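Local coordinates for uncharacterized protein (Sinorhizobium meliloti, PDB 3U5R) that is of unknown function but belongs to the AhpC/TSA family of thioredoxin-like proteins, so may act as an antioxidant oxidoreductase, at residues V95-S100 / Y123-L128. Residues are numbered along the deposited sequence; the frame is centred on the assembly and turned at random.
Sequences VVAINS and YGFPYL
Ala97 and Tyr127 pair in parallel, as do Ile98 and Leu128, and three backbone hydrogen bonds join 95-100 to 123-128. Ala97 uses both its polar atoms. Ala97 N donates to Pro126 O at 2.9 Å. Ala97 O accepts from Leu128 N at 2.8 Å. Leu128 O then takes the N-H of Asn99, with N and O 2.9 Å apart. Two CA-H...O contacts add to these: Tyr127 CA faces Ala97 O, and Ile98 CA faces Leu128 O.

Asn99 ND2 also donates to Tyr127 OH at 3.1 Å. The hydroxyl lies slightly out of the amide plane, by 17°. Neither group relies on this bond alone. Asn99 ND2 is also hydrogen-bonded to Glu109 OE1, Tyr127 OH to Asn69 OD1, and Asn99 OD1 to Lys129 NZ and Asn101 N. Tyr127 holds CG anti to its N (chi1 -175°), which carries the ring along the strand past the methyl of Ala97 to the CB of Asn99. A phenylalanine in its place would remove the hydroxyl and would probably leave Asn69 OD1 and Asn99 ND2 each short of one partner.

The apolar contacts lie on both faces of the sheet. Ala97 CB touches Tyr127 CD1 and Phe125 CE2, each at 3.6 Å. Val95 CG1 sits over one face of the Phe125 ring in a CH-pi contact, 4.3 Å from its centroid. On the face of Ile98 and Leu128, Val96 CG2 meets Leu128 CD1 at 3.7 Å.

Strands 93-99 and 127-129 are parallel neighbours in the mixed sheet of the thioredoxin-like domain, joined through helix 111-121 as a beta-alpha-beta unit. Tyr127 packs on helix 111-121, while Val95 and Phe125 pack on helix 78-88. Strand 61-66 flanks 93-99 on its other side, and strand 127-129 is an outermost strand of this sheet within the chain.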
ATOM      1  N   VAL A  95      -2.218  -4.303   7.411  1.00 13.75           N
ATOM      2  CA  VAL A  95      -1.562  -3.571   6.318  1.00 12.82           C
ATOM      3  C   VAL A  95      -0.543  -4.444   5.701  1.00 15.24           C
ATOM      4  O   VAL A  95       0.269  -5.096   6.394  1.00 15.37           O
ATOM      5  CB  VAL A  95      -0.869  -2.246   6.794  1.00 15.34           C
ATOM      6  CG1 VAL A  95      -0.064  -1.582   5.663  1.00 12.78           C
ATOM      7  CG2 VAL A  95      -1.919  -1.238   7.375  1.00 14.48           C
ATOM      8  N   VAL A  96      -0.543  -4.515   4.362  1.00 15.93           N
ATOM      9  CA  VAL A  96       0.554  -5.224   3.678  1.00 16.28           C
ATOM     10  C   VAL A  96       1.106  -4.290   2.680  1.00 15.54           C
ATOM     11  O   VAL A  96       0.328  -3.838   1.806  1.00 15.49           O
ATOM     12  CB  VAL A  96       0.088  -6.522   2.994  1.00 20.00           C
ATOM     13  CG1 VAL A  96      -1.174  -6.273   2.183  1.00 20.00           C
ATOM     14  CG2 VAL A  96       1.193  -7.088   2.114  1.00 20.00           C
ATOM     15  N   ALA A  97       2.426  -4.053   2.722  1.00 13.93           N
ATOM     16  CA  ALA A  97       3.076  -3.252   1.709  1.00 13.20           C
ATOM     17  C   ALA A  97       3.871  -4.071   0.734  1.00 11.92           C
ATOM     18  O   ALA A  97       4.466  -5.051   1.133  1.00 10.26           O
ATOM     19  CB  ALA A  97       4.017  -2.192   2.383  1.00 14.37           C
ATOM     20  N   ILE A  98       3.961  -3.641  -0.524  1.00 11.44           N
ATOM     21  CA  ILE A  98       4.579  -4.452  -1.570  1.00 12.79           C
ATOM     22  C   ILE A  98       5.472  -3.527  -2.430  1.00 14.27           C
ATOM     23  O   ILE A  98       5.049  -2.453  -2.833  1.00 14.89           O
ATOM     24  CB  ILE A  98       3.514  -5.126  -2.493  1.00 12.69           C
ATOM     25  CG1 ILE A  98       2.674  -6.125  -1.676  1.00 13.64           C
ATOM     26  CG2 ILE A  98       4.218  -5.864  -3.686  1.00 12.29           C
ATOM     27  CD1 ILE A  98       1.381  -6.601  -2.430  1.00 14.61           C
ATOM     28  N   ASN A  99       6.691  -3.938  -2.671  1.00 11.93           N
ATOM     29  CA  ASN A  99       7.570  -3.170  -3.530  1.00 14.51           C
ATOM     30  C   ASN A  99       7.673  -4.000  -4.803  1.00 15.41           C
ATOM     31  O   ASN A  99       8.307  -5.091  -4.778  1.00 15.40           O
ATOM     32  CB  ASN A  99       8.941  -3.039  -2.856  1.00 13.03           C
ATOM     33  CG  ASN A  99       9.869  -2.189  -3.633  1.00 15.44           C
ATOM     34  OD1 ASN A  99       9.999  -2.335  -4.875  1.00 17.22           O
ATOM     35  ND2 ASN A  99      10.506  -1.240  -2.938  1.00 13.89           N
ATOM     36  N   SER A 100       7.061  -3.544  -5.889  1.00 14.80           N
ATOM     37  CA  SER A 100       7.117  -4.292  -7.158  1.00 17.25           C
ATOM     38  C   SER A 100       8.108  -3.722  -8.143  1.00 18.65           C
ATOM     39  O   SER A 100       8.141  -4.177  -9.280  1.00 18.73           O
ATOM     40  CB  SER A 100       5.775  -4.302  -7.890  1.00 19.14           C
ATOM     41  OG  SER A 100       4.810  -4.722  -6.992  1.00 20.61           O
ATOM     42  N   TYR A 123       8.625   0.154  10.310  1.00 19.24           N
ATOM     43  CA  TYR A 123       7.381  -0.386   9.712  1.00 20.26           C
ATOM     44  C   TYR A 123       6.942  -1.615  10.523  1.00 19.42           C
ATOM     45  O   TYR A 123       7.641  -2.626  10.502  1.00 19.68           O
ATOM     46  CB  TYR A 123       7.702  -0.818   8.258  1.00 19.94           C
ATOM     47  CG  TYR A 123       7.841   0.302   7.231  1.00 18.58           C
ATOM     48  CD1 TYR A 123       7.457   1.635   7.524  1.00 14.69           C
ATOM     49  CD2 TYR A 123       8.246   0.020   5.963  1.00 18.15           C
ATOM     50  CE1 TYR A 123       7.488   2.657   6.533  1.00 18.71           C
ATOM     51  CE2 TYR A 123       8.335   1.042   4.958  1.00 20.18           C
ATOM     52  CZ  TYR A 123       7.961   2.343   5.254  1.00 20.58           C
ATOM     53  OH  TYR A 123       8.049   3.309   4.248  1.00 20.04           O
ATOM     54  N   GLY A 124       5.805  -1.539  11.202  1.00 19.24           N
ATOM     55  CA  GLY A 124       5.270  -2.694  11.892  1.00 18.89           C
ATOM     56  C   GLY A 124       4.554  -3.716  10.977  1.00 18.58           C
ATOM     57  O   GLY A 124       4.308  -4.856  11.372  1.00 18.71           O
ATOM     58  N   PHE A 125       4.232  -3.317   9.768  1.00 15.22           N
ATOM     59  CA  PHE A 125       3.442  -4.187   8.833  1.00 15.48           C
ATOM     60  C   PHE A 125       4.418  -4.967   7.942  1.00 14.25           C
ATOM     61  O   PHE A 125       5.572  -4.549   7.749  1.00 13.40           O
ATOM     62  CB  PHE A 125       2.570  -3.316   7.933  1.00 11.85           C
ATOM     63  CG  PHE A 125       3.297  -2.112   7.393  1.00 16.08           C
ATOM     64  CD1 PHE A 125       3.224  -0.905   8.042  1.00 12.99           C
ATOM     65  CD2 PHE A 125       4.053  -2.206   6.224  1.00 13.55           C
ATOM     66  CE1 PHE A 125       3.879   0.252   7.537  1.00 12.92           C
ATOM     67  CE2 PHE A 125       4.717  -1.046   5.671  1.00 19.64           C
ATOM     68  CZ  PHE A 125       4.657   0.186   6.379  1.00 19.49           C
ATOM     69  N   PRO A 126       3.970  -6.107   7.418  1.00 12.65           N
ATOM     70  CA  PRO A 126       4.880  -6.750   6.493  1.00 13.12           C
ATOM     71  C   PRO A 126       5.140  -5.892   5.196  1.00 14.34           C
ATOM     72  O   PRO A 126       4.201  -5.322   4.603  1.00 14.77           O
ATOM     73  CB  PRO A 126       4.164  -8.082   6.182  1.00 13.70           C
ATOM     74  CG  PRO A 126       2.627  -7.743   6.471  1.00 14.83           C
ATOM     75  CD  PRO A 126       2.744  -6.900   7.696  1.00 10.39           C
ATOM     76  N   TYR A 127       6.410  -5.823   4.777  1.00 11.76           N
ATOM     77  CA  TYR A 127       6.795  -5.126   3.582  1.00 12.67           C
ATOM     78  C   TYR A 127       7.495  -6.124   2.703  1.00 13.51           C
ATOM     79  O   TYR A 127       8.590  -6.593   3.008  1.00 15.05           O
ATOM     80  CB  TYR A 127       7.693  -3.934   3.973  1.00  9.45           C
ATOM     81  CG  TYR A 127       8.095  -3.028   2.864  1.00 16.91           C
ATOM     82  CD1 TYR A 127       7.435  -3.038   1.608  1.00 13.55           C
ATOM     83  CD2 TYR A 127       9.177  -2.151   3.035  1.00 11.49           C
ATOM     84  CE1 TYR A 127       7.872  -2.183   0.571  1.00 14.10           C
ATOM     85  CE2 TYR A 127       9.584  -1.273   2.012  1.00 10.80           C
ATOM     86  CZ  TYR A 127       8.942  -1.289   0.811  1.00 15.26           C
ATOM     87  OH  TYR A 127       9.403  -0.448  -0.197  1.00 17.40           O
ATOM     88  N   LEU A 128       6.857  -6.447   1.592  1.00 14.74           N
ATOM     89  CA  LEU A 128       7.238  -7.621   0.816  1.00 16.28           C
ATOM     90  C   LEU A 128       7.757  -7.260  -0.535  1.00 17.87           C
ATOM     91  O   LEU A 128       7.372  -6.235  -1.094  1.00 16.97           O
ATOM     92  CB  LEU A 128       5.975  -8.447   0.614  1.00 15.31           C
ATOM     93  CG  LEU A 128       5.267  -8.716   1.944  1.00 15.75           C
ATOM     94  CD1 LEU A 128       4.000  -9.528   1.703  1.00 12.66           C
ATOM     95  CD2 LEU A 128       6.217  -9.464   2.979  1.00 13.30           C
TER